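Local structure of minor fimbrium tip subunit Mfa3 (Porphyromonas gingivalis ATCC 33277, 5NF4) at residues Q193-K198 / V320-H325; K198-I203 / Q248-M253. The protein forms part of the tip of the minor fimbriae, surface filaments that mediate biofilm formation and adhesion to host cells and other oral bacteria. One frame throughout, in Å; residues are numbered along the deposited sequence.

Contact 1: Q193-K198 / V320-H325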
ATOM      1  N   GLN A 193       3.729   6.232  -2.154  1.00 33.76           N
ATOM      2  CA  GLN A 193       2.664   5.222  -2.162  1.00 33.91           C
ATOM      3  C   GLN A 193       2.800   4.335  -0.963  1.00 34.41           C
ATOM      4  O   GLN A 193       3.885   3.799  -0.723  1.00 33.20           O
ATOM      5  CB  GLN A 193       2.716   4.379  -3.428  1.00 34.66           C
ATOM      6  CG  GLN A 193       2.294   5.171  -4.639  1.00 49.64           C
ATOM      7  CD  GLN A 193       2.654   4.481  -5.940  1.00 66.88           C
ATOM      8  OE1 GLN A 193       3.197   3.375  -5.941  1.00 60.79           O
ATOM      9  NE2 GLN A 193       2.345   5.130  -7.057  1.00 78.78           N
ATOM     10  N   ARG A 194       1.710   4.153  -0.220  1.00 32.65           N
ATOM     11  CA  ARG A 194       1.720   3.189   0.879  1.00 31.90           C
ATOM     12  C   ARG A 194       1.902   1.777   0.321  1.00 31.89           C
ATOM     13  O   ARG A 194       1.478   1.507  -0.807  1.00 32.20           O
ATOM     14  CB  ARG A 194       0.414   3.267   1.688  1.00 33.00           C
ATOM     15  CG  ARG A 194       0.165   4.650   2.293  1.00 35.91           C
ATOM     16  CD  ARG A 194      -1.278   4.813   2.735  1.00 37.60           C
ATOM     17  NE  ARG A 194      -1.601   6.195   3.114  1.00 45.45           N
ATOM     18  CZ  ARG A 194      -2.034   7.128   2.276  1.00 56.05           C
ATOM     19  NH1 ARG A 194      -2.189   6.858   0.988  1.00 47.49           N
ATOM     20  NH2 ARG A 194      -2.293   8.348   2.730  1.00 62.82           N
ATOM     21  N   VAL A 195       2.498   0.893   1.129  1.00 31.11           N
ATOM     22  CA  VAL A 195       2.753  -0.503   0.732  1.00 31.78           C
ATOM     23  C   VAL A 195       1.539  -1.391   1.023  1.00 32.03           C
ATOM     24  O   VAL A 195       1.535  -2.565   0.637  1.00 31.31           O
ATOM     25  CB  VAL A 195       4.014  -1.074   1.450  1.00 28.84           C
ATOM     26  CG1 VAL A 195       5.228  -0.204   1.102  1.00 31.22           C
ATOM     27  CG2 VAL A 195       3.804  -1.163   2.967  1.00 28.46           C
ATOM     28  N   VAL A 196       0.537  -0.824   1.707  1.00 31.55           N
ATOM     29  CA  VAL A 196      -0.679  -1.557   2.075  1.00 31.68           C
ATOM     30  C   VAL A 196      -1.877  -1.005   1.309  1.00 34.24           C
ATOM     31  O   VAL A 196      -1.834   0.124   0.792  1.00 35.31           O
ATOM     32  CB  VAL A 196      -0.977  -1.489   3.611  1.00 31.78           C
ATOM     33  CG1 VAL A 196       0.100  -2.232   4.418  1.00 31.83           C
ATOM     34  CG2 VAL A 196      -1.090  -0.070   4.102  1.00 33.16           C
ATOM     35  N   ALA A 197      -2.919  -1.826   1.248  1.00 33.31           N
ATOM     36  CA  ALA A 197      -4.257  -1.440   0.805  1.00 32.81           C
ATOM     37  C   ALA A 197      -5.151  -1.220   2.037  1.00 32.51           C
ATOM     38  O   ALA A 197      -4.839  -1.705   3.116  1.00 32.95           O
ATOM     39  CB  ALA A 197      -4.862  -2.529  -0.113  1.00 35.34           C
ATOM     40  N   LYS A 198      -6.240  -0.478   1.866  1.00 31.49           N
ATOM     41  CA  LYS A 198      -7.194  -0.225   2.942  1.00 35.51           C
ATOM     42  C   LYS A 198      -8.474  -0.981   2.652  1.00 33.74           C
ATOM     43  O   LYS A 198      -9.049  -0.856   1.561  1.00 34.05           O
ATOM     44  CB  LYS A 198      -7.439   1.270   3.061  1.00 35.73           C
ATOM     45  CG  LYS A 198      -8.458   1.717   4.096  1.00 37.73           C
ATOM     46  CD  LYS A 198      -8.542   3.242   4.139  1.00 39.37           C
ATOM     47  CE  LYS A 198      -9.546   3.730   5.155  1.00 40.63           C
ATOM     48  NZ  LYS A 198      -9.455   5.198   5.351  1.00 42.45           N
ATOM     49  N   VAL A 320      -4.642  -7.829  -4.718  1.00 31.78           N
ATOM     50  CA  VAL A 320      -4.835  -6.651  -3.891  1.00 31.58           C
ATOM     51  C   VAL A 320      -3.659  -5.714  -4.172  1.00 32.57           C
ATOM     52  O   VAL A 320      -2.535  -6.085  -3.911  1.00 32.48           O
ATOM     53  CB  VAL A 320      -4.872  -7.023  -2.408  1.00 32.17           C
ATOM     54  CG1 VAL A 320      -4.949  -5.788  -1.498  1.00 34.03           C
ATOM     55  CG2 VAL A 320      -6.046  -7.989  -2.116  1.00 33.25           C
ATOM     56  N   TYR A 321      -3.926  -4.516  -4.669  1.00 30.77           N
ATOM     57  CA  TYR A 321      -2.882  -3.557  -5.039  1.00 31.76           C
ATOM     58  C   TYR A 321      -2.558  -2.558  -3.924  1.00 34.79           C
ATOM     59  O   TYR A 321      -3.458  -2.063  -3.234  1.00 35.00           O
ATOM     60  CB  TYR A 321      -3.310  -2.804  -6.292  1.00 34.03           C
ATOM     61  CG  TYR A 321      -3.268  -3.641  -7.550  1.00 36.86           C
ATOM     62  CD1 TYR A 321      -2.064  -3.870  -8.217  1.00 36.52           C
ATOM     63  CD2 TYR A 321      -4.414  -4.215  -8.064  1.00 36.96           C
ATOM     64  CE1 TYR A 321      -2.017  -4.655  -9.360  1.00 36.10           C
ATOM     65  CE2 TYR A 321      -4.376  -4.998  -9.205  1.00 39.89           C
ATOM     66  CZ  TYR A 321      -3.167  -5.210  -9.853  1.00 38.49           C
ATOM     67  OH  TYR A 321      -3.134  -5.987 -10.983  1.00 37.64           O
ATOM     68  N   ARG A 322      -1.280  -2.198  -3.791  1.00 32.37           N
ATOM     69  CA  ARG A 322      -0.911  -1.204  -2.787  1.00 34.41           C
ATOM     70  C   ARG A 322      -1.622   0.128  -3.001  1.00 33.29           C
ATOM     71  O   ARG A 322      -1.882   0.539  -4.137  1.00 35.60           O
ATOM     72  CB  ARG A 322       0.594  -0.962  -2.801  1.00 34.58           C
ATOM     73  CG  ARG A 322       1.090  -0.296  -4.073  1.00 35.55           C
ATOM     74  CD  ARG A 322       2.633  -0.238  -4.153  1.00 37.35           C
ATOM     75  NE  ARG A 322       3.189  -1.585  -4.116  1.00 36.32           N
ATOM     76  CZ  ARG A 322       4.219  -1.967  -3.376  1.00 35.07           C
ATOM     77  NH1 ARG A 322       4.893  -1.073  -2.637  1.00 33.71           N
ATOM     78  NH2 ARG A 322       4.568  -3.255  -3.380  1.00 35.13           N
ATOM     79  N   ASN A 323      -1.896   0.809  -1.901  1.00 31.22           N
ATOM     80  CA  ASN A 323      -2.362   2.179  -1.898  1.00 32.28           C
ATOM     81  C   ASN A 323      -3.713   2.340  -2.595  1.00 36.97           C
ATOM     82  O   ASN A 323      -4.055   3.417  -3.062  1.00 38.25           O
ATOM     83  CB  ASN A 323      -1.314   3.096  -2.537  1.00 33.78           C
ATOM     84  CG  ASN A 323      -1.284   4.494  -1.901  1.00 39.99           C
ATOM     85  OD1 ASN A 323      -1.274   4.645  -0.685  1.00 43.01           O
ATOM     86  ND2 ASN A 323      -1.267   5.517  -2.741  1.00 41.23           N
ATOM     87  N   ARG A 324      -4.491   1.261  -2.624  1.00 36.73           N
ATOM     88  CA  ARG A 324      -5.854   1.345  -3.119  1.00 37.30           C
ATOM     89  C   ARG A 324      -6.808   1.132  -1.943  1.00 38.84           C
ATOM     90  O   ARG A 324      -6.434   0.574  -0.903  1.00 34.02           O
ATOM     91  CB  ARG A 324      -6.119   0.310  -4.212  1.00 37.60           C
ATOM     92  CG  ARG A 324      -5.205   0.464  -5.446  1.00 49.84           C
ATOM     93  CD  ARG A 324      -5.463   1.736  -6.243  1.00 68.60           C
ATOM     94  NE  ARG A 324      -6.754   1.775  -6.940  1.00 77.29           N
ATOM     95  CZ  ARG A 324      -7.082   1.023  -7.992  1.00 77.12           C
ATOM     96  NH1 ARG A 324      -6.233   0.122  -8.487  1.00 80.01           N
ATOM     97  NH2 ARG A 324      -8.281   1.160  -8.545  1.00 72.34           N
ATOM     98  N   HIS A 325      -8.033   1.574  -2.141  1.00 39.41           N
ATOM     99  CA  HIS A 325      -9.064   1.570  -1.099  1.00 40.31           C
ATOM    100  C   HIS A 325     -10.227   0.688  -1.559  1.00 38.01           C
ATOM    101  O   HIS A 325     -10.905   1.010  -2.546  1.00 35.88           O
ATOM    102  CB  HIS A 325      -9.461   3.029  -0.872  1.00 38.80           C
ATOM    103  CG  HIS A 325     -10.391   3.287   0.277  1.00 41.34           C
ATOM    104  ND1 HIS A 325     -10.917   4.544   0.513  1.00 44.87           N
ATOM    105  CD2 HIS A 325     -10.899   2.481   1.242  1.00 41.45           C
ATOM    106  CE1 HIS A 325     -11.704   4.500   1.573  1.00 54.21           C
ATOM    107  NE2 HIS A 325     -11.712   3.261   2.034  1.00 42.21           N
TER
HETATM  108  O   HOH W   1       5.144   1.678  -2.365  1.00 36.55           O

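Contact 2: K198-I203 / Q248-M253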
ATOM      1  N   LYS A 198      -6.240  -0.478   1.866  1.00 31.49           N
ATOM      2  CA  LYS A 198      -7.194  -0.225   2.942  1.00 35.51           C
ATOM      3  C   LYS A 198      -8.474  -0.981   2.652  1.00 33.74           C
ATOM      4  O   LYS A 198      -9.049  -0.856   1.561  1.00 34.05           O
ATOM      5  CB  LYS A 198      -7.439   1.270   3.061  1.00 35.73           C
ATOM      6  CG  LYS A 198      -8.458   1.717   4.096  1.00 37.73           C
ATOM      7  CD  LYS A 198      -8.542   3.242   4.139  1.00 39.37           C
ATOM      8  CE  LYS A 198      -9.546   3.730   5.155  1.00 40.63           C
ATOM      9  NZ  LYS A 198      -9.455   5.198   5.351  1.00 42.45           N
ATOM     10  N   LEU A 199      -8.919  -1.760   3.640  1.00 33.18           N
ATOM     11  CA  LEU A 199     -10.156  -2.498   3.536  1.00 34.85           C
ATOM     12  C   LEU A 199     -11.180  -1.796   4.402  1.00 36.13           C
ATOM     13  O   LEU A 199     -10.932  -1.544   5.576  1.00 35.28           O
ATOM     14  CB  LEU A 199      -9.965  -3.944   3.987  1.00 32.05           C
ATOM     15  CG  LEU A 199     -11.235  -4.797   4.069  1.00 34.84           C
ATOM     16  CD1 LEU A 199     -11.855  -5.013   2.675  1.00 34.75           C
ATOM     17  CD2 LEU A 199     -10.921  -6.123   4.715  1.00 34.80           C
ATOM     18  N   ASP A 200     -12.319  -1.475   3.799  1.00 32.99           N
ATOM     19  CA  ASP A 200     -13.283  -0.556   4.353  1.00 36.63           C
ATOM     20  C   ASP A 200     -14.661  -1.204   4.265  1.00 37.50           C
ATOM     21  O   ASP A 200     -15.263  -1.211   3.204  1.00 36.75           O
ATOM     22  CB  ASP A 200     -13.213   0.755   3.551  1.00 44.54           C
ATOM     23  CG  ASP A 200     -13.951   1.897   4.185  1.00 47.11           C
ATOM     24  OD1 ASP A 200     -14.871   1.671   5.001  1.00 43.95           O
ATOM     25  OD2 ASP A 200     -13.607   3.057   3.837  1.00 45.84           O
ATOM     26  N   VAL A 201     -15.142  -1.782   5.364  1.00 37.04           N
ATOM     27  CA  VAL A 201     -16.414  -2.512   5.370  1.00 36.90           C
ATOM     28  C   VAL A 201     -17.495  -1.767   6.160  1.00 38.90           C
ATOM     29  O   VAL A 201     -17.360  -1.478   7.351  1.00 39.60           O
ATOM     30  CB  VAL A 201     -16.212  -3.939   5.934  1.00 37.98           C
ATOM     31  CG1 VAL A 201     -17.517  -4.698   5.975  1.00 42.27           C
ATOM     32  CG2 VAL A 201     -15.198  -4.707   5.088  1.00 36.55           C
ATOM     33  N   ASN A 202     -18.582  -1.458   5.460  1.00 39.52           N
ATOM     34  CA  ASN A 202     -19.648  -0.651   5.997  1.00 38.94           C
ATOM     35  C   ASN A 202     -20.973  -1.400   6.037  1.00 39.93           C
ATOM     36  O   ASN A 202     -21.450  -1.887   5.009  1.00 41.82           O
ATOM     37  CB  ASN A 202     -19.796   0.621   5.165  1.00 41.85           C
ATOM     38  CG  ASN A 202     -18.516   1.469   5.161  1.00 40.20           C
ATOM     39  OD1 ASN A 202     -18.357   2.368   5.986  1.00 43.43           O
ATOM     40  ND2 ASN A 202     -17.601   1.156   4.269  1.00 39.69           N
ATOM     41  N   ILE A 203     -21.543  -1.528   7.229  1.00 41.62           N
ATOM     42  CA  ILE A 203     -22.818  -2.227   7.385  1.00 43.33           C
ATOM     43  C   ILE A 203     -23.930  -1.204   7.304  1.00 44.98           C
ATOM     44  O   ILE A 203     -24.282  -0.535   8.286  1.00 47.52           O
ATOM     45  CB  ILE A 203     -22.892  -3.017   8.723  1.00 43.15           C
ATOM     46  CG1 ILE A 203     -21.597  -3.797   8.961  1.00 42.50           C
ATOM     47  CG2 ILE A 203     -24.122  -3.906   8.757  1.00 43.28           C
ATOM     48  CD1 ILE A 203     -21.129  -4.667   7.817  1.00 44.39           C
ATOM     49  N   GLN A 248     -18.866   1.318  10.438  1.00 43.26           N
ATOM     50  CA  GLN A 248     -17.704   1.140   9.606  1.00 43.37           C
ATOM     51  C   GLN A 248     -16.606   0.355  10.337  1.00 44.01           C
ATOM     52  O   GLN A 248     -16.256   0.692  11.463  1.00 43.85           O
ATOM     53  CB  GLN A 248     -17.161   2.495   9.167  1.00 40.70           C
ATOM     54  CG  GLN A 248     -15.868   2.385   8.352  1.00 39.70           C
ATOM     55  CD  GLN A 248     -15.288   3.755   8.018  1.00 45.53           C
ATOM     56  OE1 GLN A 248     -15.305   4.674   8.846  1.00 45.30           O
ATOM     57  NE2 GLN A 248     -14.796   3.900   6.804  1.00 46.53           N
ATOM     58  N   TRP A 249     -16.100  -0.686   9.671  1.00 41.60           N
ATOM     59  CA  TRP A 249     -14.951  -1.484  10.131  1.00 40.02           C
ATOM     60  C   TRP A 249     -13.752  -1.362   9.183  1.00 38.46           C
ATOM     61  O   TRP A 249     -13.894  -1.435   7.959  1.00 38.52           O
ATOM     62  CB  TRP A 249     -15.337  -2.969  10.266  1.00 38.33           C
ATOM     63  CG  TRP A 249     -16.053  -3.298  11.578  1.00 40.12           C
ATOM     64  CD1 TRP A 249     -15.494  -3.889  12.688  1.00 46.16           C
ATOM     65  CD2 TRP A 249     -17.432  -3.057  11.910  1.00 40.07           C
ATOM     66  NE1 TRP A 249     -16.433  -4.023  13.682  1.00 45.18           N
ATOM     67  CE2 TRP A 249     -17.631  -3.518  13.237  1.00 43.31           C
ATOM     68  CE3 TRP A 249     -18.513  -2.491  11.224  1.00 43.65           C
ATOM     69  CZ2 TRP A 249     -18.861  -3.450  13.876  1.00 45.33           C
ATOM     70  CZ3 TRP A 249     -19.743  -2.407  11.870  1.00 45.81           C
ATOM     71  CH2 TRP A 249     -19.906  -2.885  13.188  1.00 49.77           C
ATOM     72  N   LEU A 250     -12.551  -1.248   9.745  1.00 37.22           N
ATOM     73  CA  LEU A 250     -11.352  -1.055   8.916  1.00 36.68           C
ATOM     74  C   LEU A 250     -10.270  -2.071   9.195  1.00 33.59           C
ATOM     75  O   LEU A 250     -10.102  -2.524  10.332  1.00 37.78           O
ATOM     76  CB  LEU A 250     -10.753   0.346   9.136  1.00 38.00           C
ATOM     77  CG  LEU A 250     -11.598   1.552   8.761  1.00 42.42           C
ATOM     78  CD1 LEU A 250     -10.817   2.822   9.125  1.00 48.22           C
ATOM     79  CD2 LEU A 250     -11.964   1.542   7.268  1.00 43.07           C
ATOM     80  N   GLY A 251      -9.529  -2.383   8.142  1.00 32.11           N
ATOM     81  CA  GLY A 251      -8.252  -3.054   8.259  1.00 33.46           C
ATOM     82  C   GLY A 251      -7.331  -2.688   7.099  1.00 33.49           C
ATOM     83  O   GLY A 251      -7.707  -1.964   6.156  1.00 34.10           O
ATOM     84  N   TYR A 252      -6.115  -3.201   7.159  1.00 31.23           N
ATOM     85  CA  TYR A 252      -5.133  -2.959   6.106  1.00 31.48           C
ATOM     86  C   TYR A 252      -4.363  -4.224   5.816  1.00 31.37           C
ATOM     87  O   TYR A 252      -4.231  -5.089   6.667  1.00 31.78           O
ATOM     88  CB  TYR A 252      -4.154  -1.834   6.506  1.00 31.77           C
ATOM     89  CG  TYR A 252      -4.835  -0.588   7.001  1.00 32.76           C
ATOM     90  CD1 TYR A 252      -5.224  -0.460   8.328  1.00 34.21           C
ATOM     91  CD2 TYR A 252      -5.119   0.463   6.140  1.00 33.91           C
ATOM     92  CE1 TYR A 252      -5.839   0.674   8.774  1.00 37.61           C
ATOM     93  CE2 TYR A 252      -5.729   1.599   6.597  1.00 37.05           C
ATOM     94  CZ  TYR A 252      -6.100   1.693   7.910  1.00 41.77           C
ATOM     95  OH  TYR A 252      -6.736   2.813   8.387  1.00 43.76           O
ATOM     96  N   MET A 253      -3.841  -4.338   4.603  1.00 31.18           N
ATOM     97  CA  MET A 253      -3.031  -5.490   4.288  1.00 32.72           C
ATOM     98  C   MET A 253      -2.028  -5.181   3.182  1.00 31.14           C
ATOM     99  O   MET A 253      -2.266  -4.304   2.338  1.00 31.37           O
ATOM    100  CB  MET A 253      -3.877  -6.684   3.848  1.00 32.11           C
ATOM    101  CG  MET A 253      -4.723  -6.478   2.631  1.00 36.59           C
ATOM    102  SD  MET A 253      -6.136  -5.365   2.850  1.00 34.92           S
ATOM    103  CE  MET A 253      -7.275  -6.209   1.711  1.00 31.82           C
TER

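Contact 1: Q193-K198 / V320-H325
N323 reaches across to R194 with its side-chain oxygen, where two N-H groups of R194 converge on it. R194 NH1 donates to N323 OD1 at 2.9 Å; the oxygen lies at the edge of the guanidinium, in its plane, and the amide and guanidinium planes are nearly coplanar, 20° apart. A weak second bond comes to the same OD1 from R194 N. The rest of the guanidinium is held elsewhere: NH2 forms a salt bridge with D67, and W346 adds a cation-pi contact. The bent chain of R322 carries its guanidinium round to a water that donates to Q193 O; R322 NH1 is bonded to R223 O as well, and NH2 to E255.

Backbone bonds carry the pairing along the chain. N323 N gives its hydrogen to V196 O at 2.8 Å, where the type II turn Y321 to R324 comes alongside the break between strand residues 193-194 and 196-198. Further on, K198 N meets R324 O at 3.0 Å, and K198 pairs with H325 as the parallel bridge that opens strand 324-332.

Three contacts are plain packing. The fully extended K198 chain runs beside H325, and CD sits over one face of the imidazole, 4.0 Å from the ring centroid, as a CH-pi contact. With CG anti to the backbone N (chi1 -173°), H325 turns its ring alongside that chain. Their polar ends go elsewhere, K198 NZ to E66 and H325 NE2 to D200. One residue back from K198, A197 CB touches V320 CG1 at 3.5 Å. R322 lays its CB against R194 O at 3.3 Å.

With both arginine ends shared with acidic residues and carbonyls outside the segments, the chemistry is consistent with side chains helping to fix a region where regular strand pairing has not yet begun.

Contact 2: K198-I203 / Q248-M253
L199 and G251 face each other as a hydrogen-bonded pair in a regular antiparallel strand pairing, part of a beta-sandwich. V201 and W249 make the second such pair, and four backbone bonds tie the strands, among them W249 N to V201 O at 2.8 Å.

The closely packed face is the apolar one, where L199 and V201 are buried against strands 238-242 and 324-332, V201 also against strand 210-216. L240 packs on both and on W249. W249 crosses I203 obliquely, its CZ3 3.7 Å from I203 CG1, while M253, its chain bent at chi2 and chi3, brings CE to 4.2 Å from L199 CB.

The other face is more polar and nearer solvent: K198, N202, Q248 and L250 are partly exposed there, with D200 and Y252 buried among them. K198 lies side by side with Y252, and K198 CG is 3.7 Å from Y252 CE2. Further out, K198 CE comes against L250 CD2; K198 NZ and Y252 OH both reach E66. L250 CD2 also rests against D200 CG at 3.7 Å. The carboxylate of D200 is gripped from several directions, with OD2 bonded to H325. From its extended chain, Q248 NE2 delivers an almost straight bond (178°) to the syn side of D200 OD1, at 2.9 Å, and N202 ND2 reaches that same oxygen from the opposite face of the carboxylate plane.

In the fold
From the N terminus, the chain first supplies strands 41-49 and 161-170, both of which pair with the long strand 180-205. Residues 193-203 of that strand then serve both contacts, which share K198. Contact 2 closes first: after 44 residues that include strands 210-216 and 238-242, the chain returns antiparallel at 248-253. Contact 1 closes the wider loop of 121 residues when 320-325 arrives, leading into strand 324-332, parallel to 180-205. Contact 2 is thus nested inside contact 1, and the two meet where A197 N reaches M253 O. Since strands 248-254 and 324-332 also pair with 180-205, this long strand, broken near V195, links two parts of the fold.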